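Local coordinates for putative glycosyltransferase (GalT1) (Streptococcus parasanguinis, PDB 4PHR), which probably transfers a sugar from a nucleotide donor through a GT-D-type glycosyltransferase domain that binds UDP and manganese, at residues Pro122-Ile127 and Asp230-Trp235; Ile12-Ile17 and Asp78-Met83; Lys146-Val151 and Asp163-Ala168; Lys7-Ile12 and Phe104-Cys109. All coordinates share one frame; numbering follows the deposited sequence.

Contact 1 (Pro122-Ile127 and Asp230-Trp235); sequences PYIDLI and DSEYEW
Beside the UDP site of the GT-D domain, helix 229-238 presents E232 to the Y123-L126 type I turn, where its carboxylate meets the backbone N-H groups of Y123 and I124. OE1 takes a nearly straight bond from I124 N at 2.9 Å, 161° at the hydrogen, through the lone pair on the side of OE2; the bond from Y123 N to the same OE1 is weak and bent. A bend at chi2 (-94°) carries the carboxylate over to the turn. OE2 accepts from water 1, which in turn takes the N-H of D125, and it forms a salt bridge with R121. Apolar packing flanks this: I124 CB rests 3.7 Å from W235 CE3, P122 CD packs on E232 CB, and the Y123 ring touches W235 CB. Glutamate suits the place because it is long enough to serve backbone and arginine together. Through its salt bridge to the UDP-binding R121, E232 probably acts as a second-shell residue of the nucleotide pocket.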
loop_
_atom_site.group_PDB
_atom_site.type_symbol
_atom_site.label_atom_id
_atom_site.label_comp_id
_atom_site.label_asym_id
_atom_site.label_seq_id
_atom_site.Cartn_x
_atom_site.Cartn_y
_atom_site.Cartn_z
ATOM N N PRO A 122 -4.853 -8.314 -2.947
ATOM C CA PRO A 122 -5.291 -9.656 -2.546
ATOM C C PRO A 122 -6.037 -10.438 -3.622
ATOM O O PRO A 122 -6.698 -11.412 -3.271
ATOM C CB PRO A 122 -6.262 -9.365 -1.387
ATOM C CG PRO A 122 -6.275 -7.841 -1.212
ATOM C CD PRO A 122 -5.811 -7.290 -2.510
ATOM N N TYR A 123 -5.955 -10.040 -4.889
ATOM C CA TYR A 123 -6.825 -10.672 -5.883
ATOM C C TYR A 123 -6.237 -10.905 -7.277
ATOM O O TYR A 123 -6.113 -12.051 -7.716
ATOM C CB TYR A 123 -8.139 -9.872 -5.999
ATOM C CG TYR A 123 -9.101 -10.395 -7.055
ATOM C CD1 TYR A 123 -9.870 -11.527 -6.824
ATOM C CD2 TYR A 123 -9.243 -9.747 -8.276
ATOM C CE1 TYR A 123 -10.739 -12.010 -7.785
ATOM C CE2 TYR A 123 -10.110 -10.225 -9.247
ATOM C CZ TYR A 123 -10.857 -11.354 -8.993
ATOM O OH TYR A 123 -11.726 -11.837 -9.950
ATOM N N ILE A 124 -5.896 -9.833 -7.983
ATOM C CA ILE A 124 -5.747 -9.923 -9.442
ATOM C C ILE A 124 -4.576 -10.790 -9.923
ATOM O O ILE A 124 -4.668 -11.432 -10.974
ATOM C CB ILE A 124 -5.703 -8.518 -10.115
ATOM C CG1 ILE A 124 -6.119 -8.606 -11.590
ATOM C CG2 ILE A 124 -4.335 -7.888 -9.946
ATOM C CD1 ILE A 124 -7.571 -8.974 -11.801
ATOM N N ASP A 125 -3.491 -10.830 -9.155
ATOM C CA ASP A 125 -2.317 -11.589 -9.578
ATOM C C ASP A 125 -2.317 -13.053 -9.138
ATOM O O ASP A 125 -1.429 -13.812 -9.504
ATOM C CB ASP A 125 -1.025 -10.898 -9.125
ATOM C CG ASP A 125 -0.633 -9.736 -10.029
ATOM O OD1 ASP A 125 -1.171 -9.637 -11.155
ATOM O OD2 ASP A 125 0.224 -8.928 -9.619
ATOM N N LEU A 126 -3.323 -13.450 -8.372
ATOM C CA LEU A 126 -3.418 -14.822 -7.896
ATOM C C LEU A 126 -3.998 -15.750 -8.957
ATOM O O LEU A 126 -4.959 -15.402 -9.644
ATOM C CB LEU A 126 -4.291 -14.895 -6.648
ATOM C CG LEU A 126 -3.788 -14.170 -5.409
ATOM C CD1 LEU A 126 -4.844 -14.228 -4.320
ATOM C CD2 LEU A 126 -2.477 -14.782 -4.940
ATOM N N ILE A 127 -3.414 -16.937 -9.082
ATOM C CA ILE A 127 -3.986 -17.970 -9.932
ATOM C C ILE A 127 -5.294 -18.455 -9.327
ATOM O O ILE A 127 -6.316 -18.543 -10.010
ATOM C CB ILE A 127 -3.039 -19.170 -10.064
ATOM C CG1 ILE A 127 -1.759 -18.752 -10.785
ATOM C CG2 ILE A 127 -3.727 -20.308 -10.805
ATOM C CD1 ILE A 127 -0.671 -19.786 -10.731
ATOM N N ASP A 230 -8.272 -0.265 -3.327
ATOM C CA ASP A 230 -9.538 0.004 -4.001
ATOM C C ASP A 230 -9.641 -0.651 -5.378
ATOM O O ASP A 230 -10.692 -1.196 -5.732
ATOM C CB ASP A 230 -9.802 1.504 -4.143
ATOM C CG ASP A 230 -11.128 1.785 -4.824
ATOM O OD1 ASP A 230 -12.163 1.847 -4.118
ATOM O OD2 ASP A 230 -11.138 1.925 -6.069
ATOM N N SER A 231 -8.569 -0.570 -6.167
ATOM C CA SER A 231 -8.566 -1.190 -7.490
ATOM C C SER A 231 -8.787 -2.683 -7.367
ATOM O O SER A 231 -9.571 -3.270 -8.122
ATOM C CB SER A 231 -7.233 -0.959 -8.209
ATOM O OG SER A 231 -7.038 0.408 -8.504
ATOM N N GLU A 232 -8.074 -3.302 -6.428
ATOM C CA GLU A 232 -8.173 -4.744 -6.225
ATOM C C GLU A 232 -9.589 -5.134 -5.797
ATOM O O GLU A 232 -10.147 -6.135 -6.267
ATOM C CB GLU A 232 -7.132 -5.202 -5.207
ATOM C CG GLU A 232 -5.701 -5.134 -5.754
ATOM C CD GLU A 232 -5.232 -6.456 -6.346
ATOM O OE1 GLU A 232 -6.031 -7.416 -6.393
ATOM O OE2 GLU A 232 -4.054 -6.541 -6.761
ATOM N N TYR A 233 -10.195 -4.331 -4.928
ATOM C CA TYR A 233 -11.546 -4.621 -4.485
ATOM C C TYR A 233 -12.534 -4.492 -5.644
ATOM O O TYR A 233 -13.432 -5.313 -5.792
ATOM C CB TYR A 233 -11.950 -3.717 -3.316
ATOM C CG TYR A 233 -13.256 -4.124 -2.680
ATOM C CD1 TYR A 233 -13.388 -5.358 -2.057
ATOM C CD2 TYR A 233 -14.365 -3.285 -2.717
ATOM C CE1 TYR A 233 -14.594 -5.744 -1.479
ATOM C CE2 TYR A 233 -15.569 -3.663 -2.140
ATOM C CZ TYR A 233 -15.671 -4.889 -1.517
ATOM O OH TYR A 233 -16.872 -5.268 -0.949
ATOM N N GLU A 234 -12.371 -3.467 -6.474
ATOM C CA GLU A 234 -13.254 -3.298 -7.631
ATOM C C GLU A 234 -13.119 -4.478 -8.593
ATOM O O GLU A 234 -14.111 -5.006 -9.094
ATOM C CB GLU A 234 -12.941 -1.991 -8.368
ATOM C CG GLU A 234 -13.294 -0.729 -7.598
ATOM C CD GLU A 234 -14.680 -0.222 -7.894
ATOM O OE1 GLU A 234 -15.366 -0.821 -8.746
ATOM O OE2 GLU A 234 -15.077 0.782 -7.272
ATOM N N TRP A 235 -11.883 -4.905 -8.847
ATOM C CA TRP A 235 -11.667 -6.055 -9.726
ATOM C C TRP A 235 -12.309 -7.318 -9.137
ATOM O O TRP A 235 -12.947 -8.098 -9.847
ATOM C CB TRP A 235 -10.171 -6.271 -9.951
ATOM C CG TRP A 235 -9.535 -5.256 -10.838
ATOM C CD1 TRP A 235 -10.122 -4.590 -11.878
ATOM C CD2 TRP A 235 -8.178 -4.792 -10.782
ATOM N NE1 TRP A 235 -9.215 -3.751 -12.474
ATOM C CE2 TRP A 235 -8.016 -3.850 -11.816
ATOM C CE3 TRP A 235 -7.086 -5.075 -9.951
ATOM C CZ2 TRP A 235 -6.812 -3.191 -12.045
ATOM C CZ3 TRP A 235 -5.885 -4.419 -10.182
ATOM C CH2 TRP A 235 -5.759 -3.489 -11.223
HETATM O O HOH W 1 -2.919 -9.067 -6.861
#

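Contact 2 (Ile12-Ile17 and Asp78-Met83); sequences IKVLPI and DVFSNM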
loop_
_atom_site.group_PDB
_atom_site.type_symbol
_atom_site.label_atom_id
_atom_site.label_comp_id
_atom_site.label_asym_id
_atom_site.label_seq_id
_atom_site.Cartn_x
_atom_site.Cartn_y
_atom_site.Cartn_z
ATOM N N ILE A 12 14.503 -14.819 2.832
ATOM C CA ILE A 12 13.648 -13.733 3.304
ATOM C C ILE A 12 12.284 -14.314 3.666
ATOM O O ILE A 12 11.677 -15.061 2.887
ATOM C CB ILE A 12 13.510 -12.601 2.259
ATOM C CG1 ILE A 12 14.869 -11.938 2.009
ATOM C CG2 ILE A 12 12.512 -11.552 2.739
ATOM C CD1 ILE A 12 14.888 -10.975 0.824
ATOM N N LYS A 13 11.805 -13.980 4.855
ATOM C CA LYS A 13 10.584 -14.575 5.366
ATOM C C LYS A 13 9.472 -13.548 5.480
ATOM O O LYS A 13 9.542 -12.623 6.286
ATOM C CB LYS A 13 10.846 -15.225 6.724
ATOM C CG LYS A 13 11.764 -16.435 6.616
ATOM C CD LYS A 13 12.204 -16.962 7.971
ATOM C CE LYS A 13 13.260 -16.061 8.592
ATOM N NZ LYS A 13 14.483 -15.959 7.734
ATOM N N VAL A 14 8.442 -13.727 4.662
ATOM C CA VAL A 14 7.301 -12.829 4.645
ATOM C C VAL A 14 6.071 -13.555 5.189
ATOM O O VAL A 14 5.805 -14.699 4.812
ATOM C CB VAL A 14 7.016 -12.363 3.200
ATOM C CG1 VAL A 14 5.717 -11.577 3.123
ATOM C CG2 VAL A 14 8.183 -11.542 2.665
ATOM N N LEU A 15 5.322 -12.891 6.066
ATOM C CA LEU A 15 4.019 -13.394 6.502
ATOM C C LEU A 15 2.987 -13.140 5.413
ATOM O O LEU A 15 2.736 -11.991 5.066
ATOM C CB LEU A 15 3.561 -12.655 7.756
ATOM C CG LEU A 15 4.337 -12.864 9.052
ATOM C CD1 LEU A 15 3.903 -11.805 10.054
ATOM C CD2 LEU A 15 4.108 -14.264 9.596
ATOM N N PRO A 16 2.375 -14.200 4.869
ATOM C CA PRO A 16 1.408 -13.942 3.792
ATOM C C PRO A 16 0.195 -13.158 4.289
ATOM O O PRO A 16 0.003 -13.025 5.501
ATOM C CB PRO A 16 1.005 -15.342 3.327
ATOM C CG PRO A 16 1.333 -16.239 4.474
ATOM C CD PRO A 16 2.518 -15.634 5.168
ATOM N N ILE A 17 -0.603 -12.656 3.352
ATOM C CA ILE A 17 -1.730 -11.772 3.646
ATOM C C ILE A 17 -2.488 -12.051 4.950
ATOM O O ILE A 17 -2.600 -11.173 5.803
ATOM C CB ILE A 17 -2.739 -11.734 2.474
ATOM C CG1 ILE A 17 -2.099 -11.111 1.235
ATOM C CG2 ILE A 17 -3.968 -10.937 2.861
ATOM C CD1 ILE A 17 -2.913 -11.318 -0.030
ATOM N N ASP A 78 5.578 -10.474 -1.314
ATOM C CA ASP A 78 5.555 -11.858 -0.851
ATOM C C ASP A 78 5.867 -12.765 -2.034
ATOM O O ASP A 78 4.987 -13.428 -2.576
ATOM C CB ASP A 78 4.189 -12.173 -0.222
ATOM C CG ASP A 78 4.119 -13.560 0.376
ATOM O OD1 ASP A 78 5.146 -14.269 0.395
ATOM O OD2 ASP A 78 3.021 -13.936 0.840
ATOM N N VAL A 79 7.134 -12.774 -2.440
ATOM C CA VAL A 79 7.534 -13.391 -3.701
ATOM C C VAL A 79 8.780 -14.253 -3.565
ATOM O O VAL A 79 9.294 -14.781 -4.555
ATOM C CB VAL A 79 7.799 -12.321 -4.785
ATOM C CG1 VAL A 79 6.544 -11.511 -5.062
ATOM C CG2 VAL A 79 8.947 -11.415 -4.380
ATOM N N PHE A 80 9.260 -14.398 -2.337
ATOM C CA PHE A 80 10.523 -15.088 -2.097
ATOM C C PHE A 80 10.346 -16.582 -1.874
ATOM O O PHE A 80 11.283 -17.358 -2.052
ATOM C CB PHE A 80 11.272 -14.402 -0.955
ATOM C CG PHE A 80 11.561 -12.962 -1.246
ATOM C CD1 PHE A 80 12.528 -12.619 -2.179
ATOM C CD2 PHE A 80 10.843 -11.960 -0.627
ATOM C CE1 PHE A 80 12.782 -11.301 -2.472
ATOM C CE2 PHE A 80 11.092 -10.633 -0.924
ATOM C CZ PHE A 80 12.062 -10.306 -1.843
ATOM N N SER A 81 9.135 -16.977 -1.508
ATOM C CA SER A 81 8.759 -18.384 -1.458
ATOM C C SER A 81 7.356 -18.538 -2.033
ATOM O O SER A 81 6.565 -17.591 -2.039
ATOM C CB SER A 81 8.802 -18.907 -0.022
ATOM O OG SER A 81 10.141 -19.021 0.439
ATOM N N ASN A 82 7.061 -19.728 -2.537
ATOM C CA ASN A 82 5.739 -20.036 -3.065
ATOM C C ASN A 82 5.304 -19.031 -4.127
ATOM O O ASN A 82 4.185 -18.515 -4.112
ATOM C CB ASN A 82 4.714 -20.145 -1.929
ATOM C CG ASN A 82 3.482 -20.928 -2.335
ATOM O OD1 ASN A 82 3.464 -21.569 -3.388
ATOM N ND2 ASN A 82 2.450 -20.897 -1.495
ATOM N N MET A 83 6.213 -18.760 -5.053
ATOM C CA MET A 83 5.935 -17.886 -6.180
ATOM C C MET A 83 4.845 -18.471 -7.081
ATOM O O MET A 83 4.189 -17.744 -7.826
ATOM C CB MET A 83 7.225 -17.642 -6.975
ATOM C CG MET A 83 7.037 -16.781 -8.212
ATOM S SD MET A 83 6.951 -15.021 -7.810
ATOM C CE MET A 83 8.663 -14.565 -8.055
HETATM O O HOH W 2 10.409 -17.634 2.578
HETATM O O HOH W 3 5.385 -16.126 2.459
HETATM O O HOH W 4 0.909 -12.279 0.716
#
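The backbones of I12-I17 and D78-M83 run past each other as two irregular loops, with CA atoms 6.4 Å apart at I12 and F80 and 5.8 Å at V14 and D78, and no direct hydrogen bond joins them. I12 lies over the F80 ring: CD1 stands 3.9 Å from the ring centroid, only 12° off the normal, in a CH-pi contact, while CG2 comes 3.8 Å from CD2 of F80. The long unbranched arm of isoleucine reaches the middle of the ring as its short methyl drops toward the rim. V79 CG2 closes the other face, and V14 CG2 lies at the ring edge. V14 CG1, anti to its own nitrogen (chi1 172°), packs 3.7 Å from D78 CB.

Waters make the polar links between the two segments. Water 3 donates to V14 O and, at 2.8 Å, to D78 OD1; water 4 accepts from I17 N and donates to D78 OD2 at 2.7 Å; water 2 links I12 O with S81 OG. D78 OD2 also has a salt bridge to R85. Aspartate suits the place because its two oxygens can each take a water, and a short side chain probably leaves room for them. P16 occupies the N-cap position of helix 17-27, and the waters bridge this N-terminal segment to the loop after strand 72-76 of the three-stranded parallel sheet 30-33, 72-76, 115-116.

Contact 3 (Lys146-Val151 and Asp163-Ala168); sequences KDLLIV and DLFVAA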
loop_
_atom_site.group_PDB
_atom_site.type_symbol
_atom_site.label_atom_id
_atom_site.label_comp_id
_atom_site.label_asym_id
_atom_site.label_seq_id
_atom_site.Cartn_x
_atom_site.Cartn_y
_atom_site.Cartn_z
ATOM N N LYS A 146 -14.855 1.758 13.133
ATOM C CA LYS A 146 -13.833 2.756 13.408
ATOM C C LYS A 146 -14.155 4.073 12.723
ATOM O O LYS A 146 -14.793 4.099 11.669
ATOM C CB LYS A 146 -12.461 2.275 12.931
ATOM C CG LYS A 146 -12.004 0.956 13.532
ATOM C CD LYS A 146 -11.828 1.067 15.034
ATOM C CE LYS A 146 -10.987 -0.078 15.573
ATOM N NZ LYS A 146 -11.605 -1.402 15.303
ATOM N N ASP A 147 -13.707 5.168 13.327
ATOM C CA ASP A 147 -13.697 6.461 12.645
ATOM C C ASP A 147 -12.401 6.564 11.861
ATOM O O ASP A 147 -11.320 6.413 12.429
ATOM C CB ASP A 147 -13.794 7.603 13.654
ATOM C CG ASP A 147 -15.127 7.624 14.380
ATOM O OD1 ASP A 147 -16.175 7.682 13.700
ATOM O OD2 ASP A 147 -15.121 7.570 15.626
ATOM N N LEU A 148 -12.513 6.819 10.559
ATOM C CA LEU A 148 -11.354 6.791 9.678
ATOM C C LEU A 148 -10.897 8.169 9.245
ATOM O O LEU A 148 -11.718 9.062 9.011
ATOM C CB LEU A 148 -11.667 5.994 8.411
ATOM C CG LEU A 148 -12.049 4.532 8.604
ATOM C CD1 LEU A 148 -12.372 3.880 7.262
ATOM C CD2 LEU A 148 -10.930 3.808 9.336
ATOM N N LEU A 149 -9.582 8.320 9.116
ATOM C CA LEU A 149 -9.006 9.415 8.355
ATOM C C LEU A 149 -8.274 8.775 7.185
ATOM O O LEU A 149 -7.321 8.026 7.386
ATOM C CB LEU A 149 -8.036 10.228 9.214
ATOM C CG LEU A 149 -7.305 11.368 8.497
ATOM C CD1 LEU A 149 -8.293 12.378 7.922
ATOM C CD2 LEU A 149 -6.330 12.055 9.443
ATOM N N ILE A 150 -8.750 9.030 5.974
ATOM C CA ILE A 150 -8.122 8.480 4.783
ATOM C C ILE A 150 -7.311 9.571 4.117
ATOM O O ILE A 150 -7.841 10.639 3.799
ATOM C CB ILE A 150 -9.172 7.924 3.789
ATOM C CG1 ILE A 150 -9.950 6.760 4.420
ATOM C CG2 ILE A 150 -8.510 7.539 2.465
ATOM C CD1 ILE A 150 -11.042 6.214 3.529
ATOM N N VAL A 151 -6.022 9.309 3.940
ATOM C CA VAL A 151 -5.119 10.249 3.289
ATOM C C VAL A 151 -4.782 9.622 1.948
ATOM O O VAL A 151 -4.173 8.560 1.901
ATOM C CB VAL A 151 -3.837 10.472 4.129
ATOM C CG1 VAL A 151 -2.928 11.519 3.474
ATOM C CG2 VAL A 151 -4.201 10.892 5.557
ATOM N N ASP A 163 -18.703 -0.699 -1.564
ATOM C CA ASP A 163 -19.005 -0.867 -0.139
ATOM C C ASP A 163 -17.790 -1.207 0.726
ATOM O O ASP A 163 -17.933 -1.680 1.852
ATOM C CB ASP A 163 -20.129 -1.896 0.072
ATOM C CG ASP A 163 -19.729 -3.303 -0.336
ATOM O OD1 ASP A 163 -18.563 -3.507 -0.731
ATOM O OD2 ASP A 163 -20.577 -4.215 -0.240
ATOM N N LEU A 164 -16.590 -0.946 0.218
ATOM C CA LEU A 164 -15.379 -1.315 0.952
ATOM C C LEU A 164 -15.355 -0.805 2.401
ATOM O O LEU A 164 -15.010 -1.546 3.323
ATOM C CB LEU A 164 -14.139 -0.831 0.205
ATOM C CG LEU A 164 -12.776 -1.210 0.788
ATOM C CD1 LEU A 164 -12.622 -2.730 0.883
ATOM C CD2 LEU A 164 -11.688 -0.603 -0.073
ATOM N N PHE A 165 -15.728 0.455 2.599
ATOM C CA PHE A 165 -15.684 1.068 3.924
ATOM C C PHE A 165 -17.062 1.282 4.553
ATOM O O PHE A 165 -17.207 2.107 5.456
ATOM C CB PHE A 165 -14.949 2.419 3.864
ATOM C CG PHE A 165 -13.531 2.322 3.367
ATOM C CD1 PHE A 165 -12.598 1.574 4.050
ATOM C CD2 PHE A 165 -13.139 2.987 2.226
ATOM C CE1 PHE A 165 -11.299 1.474 3.596
ATOM C CE2 PHE A 165 -11.828 2.904 1.766
ATOM C CZ PHE A 165 -10.912 2.147 2.452
ATOM N N VAL A 166 -18.067 0.534 4.112
ATOM C CA VAL A 166 -19.436 0.800 4.563
ATOM C C VAL A 166 -19.602 0.687 6.082
ATOM O O VAL A 166 -20.413 1.399 6.682
ATOM C CB VAL A 166 -20.480 -0.087 3.830
ATOM C CG1 VAL A 166 -20.382 -1.540 4.274
ATOM C CG2 VAL A 166 -21.884 0.446 4.074
ATOM N N ALA A 167 -18.829 -0.196 6.704
ATOM C CA ALA A 167 -18.996 -0.449 8.133
ATOM C C ALA A 167 -18.135 0.456 9.021
ATOM O O ALA A 167 -18.182 0.363 10.245
ATOM C CB ALA A 167 -18.770 -1.921 8.451
ATOM N N ALA A 168 -17.350 1.334 8.406
ATOM C CA ALA A 168 -16.655 2.366 9.160
ATOM C C ALA A 168 -17.688 3.324 9.750
ATOM O O ALA A 168 -18.684 3.649 9.099
ATOM C CB ALA A 168 -15.692 3.115 8.263
#
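A168, L148 and F165 carry this contact, in which strand 147-153 of the five-stranded parallel sheet is covered by the loop that leads to its neighbour, strand 170-176. The loop folds through two successive type I turns, D163-V166 and F165-A168, which bring F165 and A168 to the same side of the strand. L148 reaches between them with one methyl: CD1 is 3.6 Å from A168 CB and 4.0 Å from F165 CD1, the leucine and phenylalanine side chains crossing at about a right angle. The small side chain of A168 is consistent with the close approach, 5.1 Å between the CA atoms of K146 and A168. Phenylalanine suits position 165 because its flat ring offers two faces, one to L164 CG and one to I150; W143 meets it edge-to-face. L202 and M204 of strand 200-204 add to the apolar setting. On the face opposite L164, I150 makes a CH-pi contact, its CD1 set toward the rim, 4.2 Å from the F165 ring centroid and 25° off the normal.

Contact 4 (Lys7-Ile12 and Phe104-Cys109); sequences KRLSEI and FYLNCC
K7 O is gripped twice by S10, whose hydroxyl OG donates at 2.6 Å and whose backbone N donates at 3.1 Å, near the end of helix 2-9. The hydroxyl comes in tilted 16° from the carbonyl plane, and serine suits this spot because its short side chain, with chi1 at 72°, can fold back on the last turn. S10 lies within the L9-I12 type I turn, which carries I12 round to join L9 against helix 102-108. Here the N-terminal helix 2-9 packs on helix 102-108 of the GT-D fold through apolar side chains. L9 uses a single methyl: CD2 lies 3.6 Å from Y105 CB and 3.7 Å from L106 CG, and the leucine crosses each partner at about a right angle. I12 puts CD1 4.0 Å from Y105 CB, with C109 CB slightly farther off. The phenol end of Y105 leads away to H97, to which its OH is hydrogen-bonded. At the exposed margin R8 bends at chi3 (58°) and lays one guanidinium face on L106, whose CD1 approaches R8 NH2 to 3.6 Å.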
loop_
_atom_site.group_PDB
_atom_site.type_symbol
_atom_site.label_atom_id
_atom_site.label_comp_id
_atom_site.label_asym_id
_atom_site.label_seq_id
_atom_site.Cartn_x
_atom_site.Cartn_y
_atom_site.Cartn_z
ATOM N N LYS A 7 17.329 -18.970 -4.996
ATOM C CA LYS A 7 17.329 -19.811 -3.802
ATOM C C LYS A 7 17.775 -19.044 -2.562
ATOM O O LYS A 7 17.158 -19.156 -1.497
ATOM C CB LYS A 7 18.222 -21.037 -3.999
ATOM C CG LYS A 7 17.720 -22.003 -5.056
ATOM C CD LYS A 7 16.283 -22.419 -4.795
ATOM C CE LYS A 7 15.853 -23.521 -5.752
ATOM N NZ LYS A 7 14.376 -23.710 -5.771
ATOM N N ARG A 8 18.851 -18.268 -2.691
ATOM C CA ARG A 8 19.367 -17.499 -1.558
ATOM C C ARG A 8 18.349 -16.483 -1.043
ATOM O O ARG A 8 18.215 -16.274 0.159
ATOM C CB ARG A 8 20.678 -16.801 -1.932
ATOM C CG ARG A 8 21.823 -17.778 -2.162
ATOM C CD ARG A 8 23.053 -17.082 -2.703
ATOM N NE ARG A 8 23.508 -16.032 -1.801
ATOM C CZ ARG A 8 24.255 -14.995 -2.167
ATOM N NH1 ARG A 8 24.640 -14.860 -3.431
ATOM N NH2 ARG A 8 24.615 -14.092 -1.263
ATOM N N LEU A 9 17.626 -15.857 -1.960
ATOM C CA LEU A 9 16.635 -14.850 -1.599
ATOM C C LEU A 9 15.434 -15.451 -0.867
ATOM O O LEU A 9 14.691 -14.741 -0.196
ATOM C CB LEU A 9 16.192 -14.065 -2.838
ATOM C CG LEU A 9 17.241 -13.079 -3.357
ATOM C CD1 LEU A 9 16.930 -12.662 -4.777
ATOM C CD2 LEU A 9 17.328 -11.872 -2.434
ATOM N N SER A 10 15.246 -16.763 -0.986
ATOM C CA SER A 10 14.137 -17.418 -0.295
ATOM C C SER A 10 14.379 -17.503 1.212
ATOM O O SER A 10 13.523 -17.972 1.960
ATOM C CB SER A 10 13.821 -18.791 -0.902
ATOM O OG SER A 10 14.814 -19.749 -0.591
ATOM N N GLU A 11 15.541 -17.035 1.661
ATOM C CA GLU A 11 15.792 -16.872 3.088
ATOM C C GLU A 11 14.959 -15.735 3.680
ATOM O O GLU A 11 14.731 -15.686 4.892
ATOM C CB GLU A 11 17.283 -16.632 3.340
ATOM C CG GLU A 11 17.687 -16.665 4.804
ATOM C CD GLU A 11 19.189 -16.780 4.995
ATOM O OE1 GLU A 11 19.624 -17.126 6.118
ATOM O OE2 GLU A 11 19.938 -16.525 4.026
ATOM N N ILE A 12 14.503 -14.819 2.832
ATOM C CA ILE A 12 13.648 -13.733 3.304
ATOM C C ILE A 12 12.284 -14.314 3.666
ATOM O O ILE A 12 11.677 -15.061 2.887
ATOM C CB ILE A 12 13.510 -12.601 2.259
ATOM C CG1 ILE A 12 14.869 -11.938 2.009
ATOM C CG2 ILE A 12 12.512 -11.552 2.739
ATOM C CD1 ILE A 12 14.888 -10.975 0.824
ATOM N N PHE A 104 20.546 -5.549 -2.993
ATOM C CA PHE A 104 19.723 -4.763 -2.089
ATOM C C PHE A 104 18.968 -5.684 -1.139
ATOM O O PHE A 104 19.007 -5.510 0.082
ATOM C CB PHE A 104 18.749 -3.893 -2.884
ATOM C CG PHE A 104 17.939 -2.954 -2.039
ATOM C CD1 PHE A 104 18.333 -1.637 -1.872
ATOM C CD2 PHE A 104 16.782 -3.386 -1.412
ATOM C CE1 PHE A 104 17.589 -0.766 -1.098
ATOM C CE2 PHE A 104 16.028 -2.515 -0.634
ATOM C CZ PHE A 104 16.435 -1.206 -0.481
ATOM N N TYR A 105 18.295 -6.684 -1.700
ATOM C CA TYR A 105 17.504 -7.588 -0.880
ATOM C C TYR A 105 18.362 -8.454 0.039
ATOM O O TYR A 105 18.015 -8.666 1.196
ATOM C CB TYR A 105 16.591 -8.454 -1.746
ATOM C CG TYR A 105 15.352 -7.721 -2.214
ATOM C CD1 TYR A 105 14.364 -7.352 -1.306
ATOM C CD2 TYR A 105 15.171 -7.397 -3.556
ATOM C CE1 TYR A 105 13.230 -6.682 -1.718
ATOM C CE2 TYR A 105 14.027 -6.725 -3.983
ATOM C CZ TYR A 105 13.066 -6.368 -3.054
ATOM O OH TYR A 105 11.927 -5.704 -3.456
ATOM N N LEU A 106 19.490 -8.942 -0.467
ATOM C CA LEU A 106 20.342 -9.819 0.330
ATOM C C LEU A 106 21.010 -9.097 1.498
ATOM O O LEU A 106 21.346 -9.718 2.511
ATOM C CB LEU A 106 21.404 -10.483 -0.548
ATOM C CG LEU A 106 20.902 -11.592 -1.473
ATOM C CD1 LEU A 106 21.962 -11.953 -2.502
ATOM C CD2 LEU A 106 20.486 -12.817 -0.664
ATOM N N ASN A 107 21.192 -7.787 1.359
ATOM C CA ASN A 107 21.982 -7.034 2.325
ATOM C C ASN A 107 21.182 -6.115 3.246
ATOM O O ASN A 107 21.551 -5.916 4.403
ATOM C CB ASN A 107 23.081 -6.243 1.608
ATOM C CG ASN A 107 24.133 -7.146 0.986
ATOM O OD1 ASN A 107 24.623 -8.080 1.626
ATOM N ND2 ASN A 107 24.480 -6.879 -0.270
ATOM N N CYS A 108 20.087 -5.560 2.740
ATOM C CA CYS A 108 19.320 -4.585 3.507
ATOM C C CYS A 108 18.102 -5.187 4.210
ATOM O O CYS A 108 17.522 -4.562 5.097
ATOM C CB CYS A 108 18.894 -3.416 2.611
ATOM S SG CYS A 108 20.274 -2.513 1.851
ATOM N N CYS A 109 17.722 -6.401 3.820
ATOM C CA CYS A 109 16.512 -7.027 4.351
ATOM C C CYS A 109 16.797 -8.243 5.233
ATOM O O CYS A 109 16.456 -9.373 4.882
ATOM C CB CYS A 109 15.583 -7.413 3.201
ATOM S SG CYS A 109 15.061 -5.995 2.202
#

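In the fold
Contact 1 lies deepest, all its touching residues buried and its centre about 13 Å from that of the chain; contacts 2 and 3 lie at about 16 Å and contact 4 outermost, at about 21 Å. Contacts 2 and 4 share I12 and form one continuous cluster, fastening the N-terminal segment to the loop after strand 72-76 and to helix 102-108. Contact 1 touches contact 2 through I17 CD1 on P122 CA, and contact 3 through a probable hydrogen bond between Y233 OH and D163 OD1. Chemistry follows place: near UDP, contact 1 uses a buried carboxylate; contact 2 mixes waters with apolar packing; contacts 3 and 4 join their segments by apolar side chains, with an exposed arginine at the rim of contact 4.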